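PDB 4RFA: Lmo0740 protein from Listeria monocytogenes, which probably acts as a Crp-family transcription regulator, joining a cyclic nucleotide-binding-type beta domain to a DNA-binding winged-helix domain in a two-chain assembly. Local coordinates for residues A[159-164]-A[184-189]; A[73-78]-A[179-184]; A[152-157]-A[198-203]. One frame throughout, in Å; residues are numbered along the deposited sequence.

In the fold
All three contacts lie in or against the C-terminal winged-helix domain of a Crp-type chain. Interactions 1 and 3 share helix 150-165, which meets helix 183-189 through one part and helix 194-206 through another; their centres are about 10 Å apart. Interaction 2 brings strand 72-76 of the beta domain against the approach to helix 183-189, with its centre about 6 Å from that of interaction 1 and about 15 Å from that of interaction 3. F75 and Y189 join interactions 1 and 2, F75 CE2 lying 3.6 Å from Y189 CD1. L186 and L201 join interactions 1 and 3, L186 CD2 lying 3.8 Å from L201 CD2.

Interaction 1 of 3, residues A[159-164]-A[184-189]; sequences ENLAVE and SVLARY
Y189 turns its ring toward helix 150-165 with CG anti to the backbone N (chi1 178°), while L161 and N160, each with CG beside its own backbone N, reach back to meet it. This is a helix pair of the C-terminal winged-helix domain of the Crp family: helix 183-189 would be the first helix of its helix-turn-helix, and the 159-164 and 184-189 segments meet at 111° between their directions. With the axes 12.8 Å apart at closest approach, long side chains do the bridging. L161 and the Y189 ring lie alongside one another, pointing opposite ways, L161 CG coming 3.8 Å from Y189 CE2, with L161 CD1 and CD2 each 4.0 Å from Y189 CE2. The same L161 CD1 also lies 4.4 Å from L186 CD1, and L186 continues the apolar layer to I197 and L201 of helix 194-206. F75 of the beta domain also meets the Y189 ring and L161, tying the domains together here. Across the contact the phenol oxygen takes a hydrogen bond from N160 and lies close to the plane of its amide, which is turned steeply against the ring. N160 ND2 donates to Y189 OH over 3.3 Å, at the long end for such a bond, with 155° at the hydrogen.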
loop_
_atom_site.group_PDB
_atom_site.type_symbol
_atom_site.label_atom_id
_atom_site.label_comp_id
_atom_site.label_asym_id
_atom_site.label_seq_id
_atom_site.Cartn_x
_atom_site.Cartn_y
_atom_site.Cartn_z
ATOM N N GLU A 159 1.731 13.595 12.219
ATOM C CA GLU A 159 2.334 12.457 12.876
ATOM C C GLU A 159 3.034 11.489 11.924
ATOM O O GLU A 159 4.091 10.944 12.289
ATOM C CB GLU A 159 1.319 11.702 13.778
ATOM C CG GLU A 159 1.737 10.297 14.126
ATOM C CD GLU A 159 0.669 9.492 14.871
ATOM O OE1 GLU A 159 0.105 9.981 15.873
ATOM O OE2 GLU A 159 0.423 8.333 14.454
ATOM N N ASN A 160 2.404 11.176 10.791
ATOM C CA ASN A 160 2.969 10.287 9.799
ATOM C C ASN A 160 4.299 10.904 9.335
ATOM O O ASN A 160 5.315 10.224 9.162
ATOM C CB ASN A 160 2.109 10.191 8.515
ATOM C CG ASN A 160 0.767 9.406 8.664
ATOM O OD1 ASN A 160 0.525 8.660 9.603
ATOM N ND2 ASN A 160 -0.080 9.537 7.646
ATOM N N LEU A 161 4.265 12.183 9.028
ATOM C CA LEU A 161 5.516 12.847 8.578
ATOM C C LEU A 161 6.601 12.882 9.674
ATOM O O LEU A 161 7.781 12.695 9.404
ATOM C CB LEU A 161 5.202 14.240 8.135
ATOM C CG LEU A 161 4.290 14.254 6.911
ATOM C CD1 LEU A 161 3.854 15.664 6.595
ATOM C CD2 LEU A 161 4.963 13.674 5.682
ATOM N N ALA A 162 6.206 13.083 10.926
ATOM C CA ALA A 162 7.204 13.104 12.010
ATOM C C ALA A 162 7.873 11.764 12.091
ATOM O O ALA A 162 9.078 11.659 12.224
ATOM C CB ALA A 162 6.565 13.446 13.339
ATOM N N VAL A 163 7.091 10.716 11.955
ATOM C CA VAL A 163 7.674 9.405 11.907
ATOM C C VAL A 163 8.551 9.250 10.647
ATOM O O VAL A 163 9.648 8.713 10.731
ATOM C CB VAL A 163 6.599 8.315 11.941
ATOM C CG1 VAL A 163 7.224 6.928 11.685
ATOM C CG2 VAL A 163 5.891 8.329 13.287
ATOM N N GLU A 164 8.093 9.705 9.502
ATOM C CA GLU A 164 8.811 9.431 8.283
ATOM C C GLU A 164 10.068 10.219 8.094
ATOM O O GLU A 164 11.021 9.721 7.598
ATOM C CB GLU A 164 7.936 9.744 7.098
ATOM C CG GLU A 164 7.041 8.631 6.688
ATOM C CD GLU A 164 6.013 9.071 5.692
ATOM O OE1 GLU A 164 6.137 10.147 5.123
ATOM O OE2 GLU A 164 5.079 8.319 5.475
ATOM N N SER A 184 1.202 24.890 1.761
ATOM C CA SER A 184 0.630 24.380 0.513
ATOM C C SER A 184 0.817 22.874 0.377
ATOM O O SER A 184 -0.095 22.141 -0.018
ATOM C CB SER A 184 1.291 25.095 -0.697
ATOM O OG SER A 184 0.762 24.575 -1.899
ATOM N N VAL A 185 2.002 22.391 0.738
ATOM C CA VAL A 185 2.273 20.979 0.642
ATOM C C VAL A 185 1.437 20.192 1.683
ATOM O O VAL A 185 0.790 19.182 1.345
ATOM C CB VAL A 185 3.755 20.714 0.774
ATOM C CG1 VAL A 185 4.051 19.234 0.943
ATOM C CG2 VAL A 185 4.515 21.314 -0.452
ATOM N N LEU A 186 1.387 20.706 2.908
ATOM C CA LEU A 186 0.620 20.076 3.951
ATOM C C LEU A 186 -0.800 19.963 3.522
ATOM O O LEU A 186 -1.391 18.922 3.717
ATOM C CB LEU A 186 0.729 20.826 5.282
ATOM C CG LEU A 186 0.149 20.188 6.525
ATOM C CD1 LEU A 186 0.848 18.869 6.786
ATOM C CD2 LEU A 186 0.346 21.139 7.698
ATOM N N ALA A 187 -1.350 21.019 2.931
ATOM C CA ALA A 187 -2.705 20.981 2.461
ATOM C C ALA A 187 -2.954 19.922 1.394
ATOM O O ALA A 187 -4.026 19.281 1.362
ATOM C CB ALA A 187 -3.127 22.314 1.918
ATOM N N ARG A 188 -2.016 19.799 0.471
ATOM C CA ARG A 188 -2.127 18.819 -0.577
ATOM C C ARG A 188 -2.068 17.419 -0.008
ATOM O O ARG A 188 -2.823 16.545 -0.471
ATOM C CB ARG A 188 -1.077 19.033 -1.645
ATOM C CG ARG A 188 -1.263 20.368 -2.362
ATOM C CD ARG A 188 -0.049 20.749 -3.154
ATOM N NE ARG A 188 0.165 19.821 -4.227
ATOM C CZ ARG A 188 1.339 19.650 -4.796
ATOM N NH1 ARG A 188 2.382 20.373 -4.376
ATOM N NH2 ARG A 188 1.457 18.777 -5.767
ATOM N N TYR A 189 -1.245 17.201 1.024
ATOM C CA TYR A 189 -1.119 15.872 1.609
ATOM C C TYR A 189 -2.336 15.540 2.457
ATOM O O TYR A 189 -2.737 14.357 2.593
ATOM C CB TYR A 189 0.171 15.786 2.375
ATOM C CG TYR A 189 0.473 14.479 3.097
ATOM C CD1 TYR A 189 0.682 13.288 2.429
ATOM C CD2 TYR A 189 0.664 14.486 4.475
ATOM C CE1 TYR A 189 1.045 12.120 3.110
ATOM C CE2 TYR A 189 1.009 13.326 5.159
ATOM C CZ TYR A 189 1.190 12.148 4.473
ATOM O OH TYR A 189 1.491 11.064 5.237
#

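Interaction 2 of 3, residues A[73-78]-A[179-184]; sequences SIFVLP and NFINQS
F75 lays its ring against F180 and I181 where the cyclic nucleotide-binding-type beta domain of this Crp-type chain abuts the winged-helix domain. Ahead of it in strand 72-76, S73 and I74 both face V60 in a classic beta bulge, and the strand then delivers F75 to the contact. At F75 the side chain points toward 179-184, with CG anti to its carbonyl carbon (chi1 -68°). The carbonyl O of F75 accepts a hydrogen bond from R138 NH2. On the apolar side, F75 CE1 approaches the F180 ring at its edge, near the plane of that ring, and lies 4.1 Å from F180 CE1. Past V76 the strand gives way to loop, and F180 finds a further aromatic neighbour in Y57, whose ring meets its own. On the other segment, N182 is the N-cap of helix 183-189: its OD1 takes the N-H of V185, capping the first turn of the helix that starts right after N182. I181 itself sends CG1 beside its backbone N, and the end of that branch reaches F75 obliquely: I181 CD1 lies 3.9 Å from F75 CZ.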
loop_
_atom_site.group_PDB
_atom_site.type_symbol
_atom_site.label_atom_id
_atom_site.label_comp_id
_atom_site.label_asym_id
_atom_site.label_seq_id
_atom_site.Cartn_x
_atom_site.Cartn_y
_atom_site.Cartn_z
ATOM N N SER A 73 -0.445 11.916 -2.662
ATOM C CA SER A 73 -0.931 10.652 -2.105
ATOM C C SER A 73 0.041 10.158 -1.093
ATOM O O SER A 73 -0.350 9.636 -0.072
ATOM C CB SER A 73 -1.054 9.576 -3.221
ATOM O OG SER A 73 -1.940 10.062 -4.227
ATOM N N ILE A 74 1.330 10.272 -1.394
ATOM C CA ILE A 74 2.335 9.780 -0.452
ATOM C C ILE A 74 3.675 10.371 -0.814
ATOM O O ILE A 74 3.859 10.733 -1.962
ATOM C CB ILE A 74 2.365 8.195 -0.488
ATOM C CG1 ILE A 74 3.237 7.604 0.614
ATOM C CG2 ILE A 74 2.771 7.706 -1.846
ATOM C CD1 ILE A 74 3.004 6.092 0.815
ATOM N N PHE A 75 4.598 10.451 0.146
ATOM C CA PHE A 75 5.944 10.857 -0.138
ATOM C C PHE A 75 6.863 9.677 -0.429
ATOM O O PHE A 75 6.639 8.614 0.054
ATOM C CB PHE A 75 6.481 11.681 1.020
ATOM C CG PHE A 75 5.798 13.002 1.143
ATOM C CD1 PHE A 75 6.158 14.057 0.304
ATOM C CD2 PHE A 75 4.733 13.170 1.997
ATOM C CE1 PHE A 75 5.490 15.275 0.353
ATOM C CE2 PHE A 75 4.039 14.391 2.051
ATOM C CZ PHE A 75 4.412 15.444 1.218
ATOM N N VAL A 76 7.945 9.934 -1.165
ATOM C CA VAL A 76 8.997 8.979 -1.462
ATOM C C VAL A 76 10.198 9.439 -0.658
ATOM O O VAL A 76 10.637 10.576 -0.807
ATOM C CB VAL A 76 9.362 9.137 -2.942
ATOM C CG1 VAL A 76 10.638 8.370 -3.314
ATOM C CG2 VAL A 76 8.162 8.764 -3.773
ATOM N N LEU A 77 10.723 8.551 0.167
ATOM C CA LEU A 77 11.805 8.823 1.096
ATOM C C LEU A 77 13.104 8.148 0.666
ATOM O O LEU A 77 13.078 7.188 -0.107
ATOM C CB LEU A 77 11.431 8.274 2.488
ATOM C CG LEU A 77 9.970 8.459 2.850
ATOM C CD1 LEU A 77 9.618 7.816 4.188
ATOM C CD2 LEU A 77 9.603 9.937 2.890
ATOM N N PRO A 78 14.247 8.657 1.165
ATOM C CA PRO A 78 15.508 7.957 1.040
ATOM C C PRO A 78 15.360 6.513 1.493
ATOM O O PRO A 78 14.707 6.261 2.508
ATOM C CB PRO A 78 16.460 8.759 1.972
ATOM C CG PRO A 78 15.878 10.125 2.046
ATOM C CD PRO A 78 14.372 9.839 2.038
ATOM N N ASN A 179 12.006 21.395 5.470
ATOM C CA ASN A 179 11.664 22.698 4.989
ATOM C C ASN A 179 10.649 22.677 3.873
ATOM O O ASN A 179 9.823 23.578 3.776
ATOM C CB ASN A 179 12.933 23.344 4.463
ATOM C CG ASN A 179 12.833 24.841 4.415
ATOM O OD1 ASN A 179 12.903 25.445 3.345
ATOM N ND2 ASN A 179 12.665 25.453 5.574
ATOM N N PHE A 180 10.715 21.662 3.015
ATOM C CA PHE A 180 9.795 21.575 1.889
ATOM C C PHE A 180 8.319 21.301 2.297
ATOM O O PHE A 180 7.414 21.520 1.510
ATOM C CB PHE A 180 10.303 20.570 0.831
ATOM C CG PHE A 180 10.208 19.131 1.262
ATOM C CD1 PHE A 180 9.015 18.442 1.147
ATOM C CD2 PHE A 180 11.327 18.473 1.767
ATOM C CE1 PHE A 180 8.924 17.108 1.520
ATOM C CE2 PHE A 180 11.248 17.156 2.161
ATOM C CZ PHE A 180 10.035 16.468 2.053
ATOM N N ILE A 181 8.081 20.825 3.507
ATOM C CA ILE A 181 6.732 20.736 4.051
ATOM C C ILE A 181 6.277 22.118 4.564
ATOM O O ILE A 181 6.558 22.515 5.730
ATOM C CB ILE A 181 6.605 19.730 5.194
ATOM C CG1 ILE A 181 7.191 18.348 4.836
ATOM C CG2 ILE A 181 5.119 19.594 5.594
ATOM C CD1 ILE A 181 6.457 17.581 3.793
ATOM N N ASN A 182 5.632 22.857 3.665
ATOM C CA ASN A 182 5.000 24.127 3.977
ATOM C C ASN A 182 3.513 23.965 3.950
ATOM O O ASN A 182 2.944 22.847 3.749
ATOM C CB ASN A 182 5.423 25.241 2.997
ATOM C CG ASN A 182 5.203 24.872 1.534
ATOM O OD1 ASN A 182 4.420 24.005 1.201
ATOM N ND2 ASN A 182 5.879 25.566 0.663
ATOM N N GLN A 183 2.853 25.079 4.152
ATOM C CA GLN A 183 1.402 25.121 4.160
ATOM C C GLN A 183 0.716 24.533 2.939
ATOM O O GLN A 183 -0.296 23.814 3.049
ATOM C CB GLN A 183 0.932 26.558 4.384
ATOM C CG GLN A 183 -0.479 26.638 4.921
ATOM C CD GLN A 183 -0.800 28.012 5.437
ATOM O OE1 GLN A 183 -0.360 28.426 6.528
ATOM N NE2 GLN A 183 -1.550 28.739 4.648
ATOM N N SER A 184 1.202 24.890 1.761
ATOM C CA SER A 184 0.630 24.380 0.513
ATOM C C SER A 184 0.817 22.874 0.377
ATOM O O SER A 184 -0.095 22.141 -0.018
ATOM C CB SER A 184 1.291 25.095 -0.697
ATOM O OG SER A 184 0.762 24.575 -1.899
#

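Interaction 3 of 3, residues A[152-157]-A[198-203]; sequences ERIYMA and SNLLTE
Within 152-157, I154 CD1 meets both L200 and L201 of helix 194-206. It stands 3.9 Å from L200 CB and 4.0 Å from L201 CD2, touching one leucine near its base and the other at a branch end. The I154 side chain is extended, CG1 anti to the backbone N (chi1 -168°) and CD1 anti again (chi2 173°), which carries the methyl out to the neighbouring helix. L200 points toward I154 and offers its CB to that methyl. The CB of L201 starts out facing away, yet its CD2 comes back and meets the isoleucine at about a right angle. No hydrogen bond crosses between the two segments, so this buried contact rests on apolar side chains, with the nearest alpha carbons, I154 CA and L200 CA, 7.7 Å apart.

Around this centre, I197 and L204 of helix 194-206 also touch I154, and L186 of helix 183-189 packs on I154 as well. L210 and Y217 touch L201, while P150 and K151 touch L200. Two polar links add to the joint: E203 OE1 forms a salt bridge with K151 NZ at the start of helix 150-165, and R153 NE donates to the O of C190, in the turn between helices 183-189 and 194-206. Helix 194-206, following helix 183-189 after that short turn, would be the recognition helix, and its inner face packing on helix 150-165 is consistent with the three-helix core of a Crp-type winged helix-turn-helix domain.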
loop_
_atom_site.group_PDB
_atom_site.type_symbol
_atom_site.label_atom_id
_atom_site.label_comp_id
_atom_site.label_asym_id
_atom_site.label_seq_id
_atom_site.Cartn_x
_atom_site.Cartn_y
_atom_site.Cartn_z
ATOM N N GLU A 152 -8.976 15.969 11.831
ATOM C CA GLU A 152 -8.399 14.682 12.146
ATOM C C GLU A 152 -7.289 14.319 11.199
ATOM O O GLU A 152 -6.315 13.733 11.608
ATOM C CB GLU A 152 -9.476 13.623 12.088
ATOM C CG GLU A 152 -10.539 13.814 13.156
ATOM C CD GLU A 152 -11.670 12.856 12.939
ATOM O OE1 GLU A 152 -12.228 12.824 11.810
ATOM O OE2 GLU A 152 -11.940 12.098 13.871
ATOM N N ARG A 153 -7.441 14.635 9.918
ATOM C CA ARG A 153 -6.391 14.323 8.959
ATOM C C ARG A 153 -5.077 15.053 9.212
ATOM O O ARG A 153 -4.003 14.491 9.029
ATOM C CB ARG A 153 -6.868 14.637 7.555
ATOM C CG ARG A 153 -7.970 13.701 7.113
ATOM C CD ARG A 153 -8.151 13.589 5.627
ATOM N NE ARG A 153 -8.433 14.845 4.926
ATOM C CZ ARG A 153 -9.639 15.355 4.689
ATOM N NH1 ARG A 153 -10.755 14.777 5.166
ATOM N NH2 ARG A 153 -9.731 16.460 3.959
ATOM N N ILE A 154 -5.148 16.310 9.640
ATOM C CA ILE A 154 -3.922 17.083 9.809
ATOM C C ILE A 154 -3.080 16.543 10.963
ATOM O O ILE A 154 -1.844 16.489 10.885
ATOM C CB ILE A 154 -4.222 18.593 9.949
ATOM C CG1 ILE A 154 -2.927 19.398 9.827
ATOM C CG2 ILE A 154 -4.938 18.934 11.252
ATOM C CD1 ILE A 154 -3.170 20.881 9.798
ATOM N N TYR A 155 -3.728 16.127 12.043
ATOM C CA TYR A 155 -2.974 15.460 13.118
ATOM C C TYR A 155 -2.278 14.229 12.616
ATOM O O TYR A 155 -1.125 13.994 12.933
ATOM C CB TYR A 155 -3.933 15.047 14.239
ATOM C CG TYR A 155 -4.106 16.112 15.336
ATOM C CD1 TYR A 155 -3.103 16.311 16.264
ATOM C CD2 TYR A 155 -5.257 16.871 15.453
ATOM C CE1 TYR A 155 -3.222 17.237 17.293
ATOM C CE2 TYR A 155 -5.405 17.790 16.493
ATOM C CZ TYR A 155 -4.358 17.978 17.390
ATOM O OH TYR A 155 -4.402 18.867 18.428
HETATM N N MSE A 156 -3.018 13.397 11.879
HETATM C CA MSE A 156 -2.507 12.125 11.409
HETATM C C MSE A 156 -1.422 12.391 10.416
HETATM O O MSE A 156 -0.424 11.710 10.462
HETATM C CB MSE A 156 -3.561 11.250 10.694
HETATM C CG MSE A 156 -4.585 10.775 11.713
HETATM SE SE MSE A 156 -6.144 9.933 10.798
HETATM C CE MSE A 156 -5.088 8.383 10.248
ATOM N N ALA A 157 -1.613 13.349 9.502
ATOM C CA ALA A 157 -0.535 13.718 8.587
ATOM C C ALA A 157 0.759 14.129 9.338
ATOM O O ALA A 157 1.860 13.689 9.028
ATOM C CB ALA A 157 -0.984 14.843 7.674
ATOM N N SER A 198 -4.629 26.649 7.170
ATOM C CA SER A 198 -4.135 27.769 7.985
ATOM C C SER A 198 -4.885 27.816 9.288
ATOM O O SER A 198 -4.302 27.943 10.354
ATOM C CB SER A 198 -4.314 29.094 7.253
ATOM O OG SER A 198 -3.543 30.088 7.875
ATOM N N ASN A 199 -6.201 27.698 9.192
ATOM C CA ASN A 199 -7.065 27.724 10.365
ATOM C C ASN A 199 -6.840 26.563 11.290
ATOM O O ASN A 199 -6.798 26.728 12.498
ATOM C CB ASN A 199 -8.501 27.742 9.898
ATOM C CG ASN A 199 -8.884 29.085 9.320
ATOM O OD1 ASN A 199 -8.288 30.097 9.671
ATOM N ND2 ASN A 199 -9.826 29.100 8.405
ATOM N N LEU A 200 -6.636 25.392 10.714
ATOM C CA LEU A 200 -6.316 24.212 11.489
ATOM C C LEU A 200 -4.963 24.289 12.169
ATOM O O LEU A 200 -4.844 23.844 13.285
ATOM C CB LEU A 200 -6.346 22.975 10.606
ATOM C CG LEU A 200 -7.738 22.691 10.009
ATOM C CD1 LEU A 200 -7.640 21.627 8.940
ATOM C CD2 LEU A 200 -8.702 22.293 11.108
ATOM N N LEU A 201 -3.937 24.790 11.485
ATOM C CA LEU A 201 -2.658 25.009 12.109
ATOM C C LEU A 201 -2.764 25.903 13.347
ATOM O O LEU A 201 -2.069 25.652 14.346
ATOM C CB LEU A 201 -1.629 25.604 11.130
ATOM C CG LEU A 201 -1.168 24.684 9.999
ATOM C CD1 LEU A 201 -0.381 25.488 8.977
ATOM C CD2 LEU A 201 -0.341 23.540 10.534
ATOM N N THR A 202 -3.647 26.892 13.327
ATOM C CA THR A 202 -3.835 27.761 14.525
ATOM C C THR A 202 -4.366 26.957 15.695
ATOM O O THR A 202 -3.827 27.022 16.814
ATOM C CB THR A 202 -4.772 28.932 14.216
ATOM O OG1 THR A 202 -4.158 29.718 13.208
ATOM C CG2 THR A 202 -5.031 29.809 15.437
ATOM N N GLU A 203 -5.377 26.133 15.421
ATOM C CA GLU A 203 -5.935 25.274 16.459
ATOM C C GLU A 203 -4.861 24.359 17.054
ATOM O O GLU A 203 -4.781 24.223 18.253
ATOM C CB GLU A 203 -7.097 24.465 15.923
ATOM C CG GLU A 203 -8.323 25.291 15.578
ATOM C CD GLU A 203 -9.407 24.422 14.954
ATOM O OE1 GLU A 203 -9.827 23.439 15.592
ATOM O OE2 GLU A 203 -9.824 24.705 13.817
#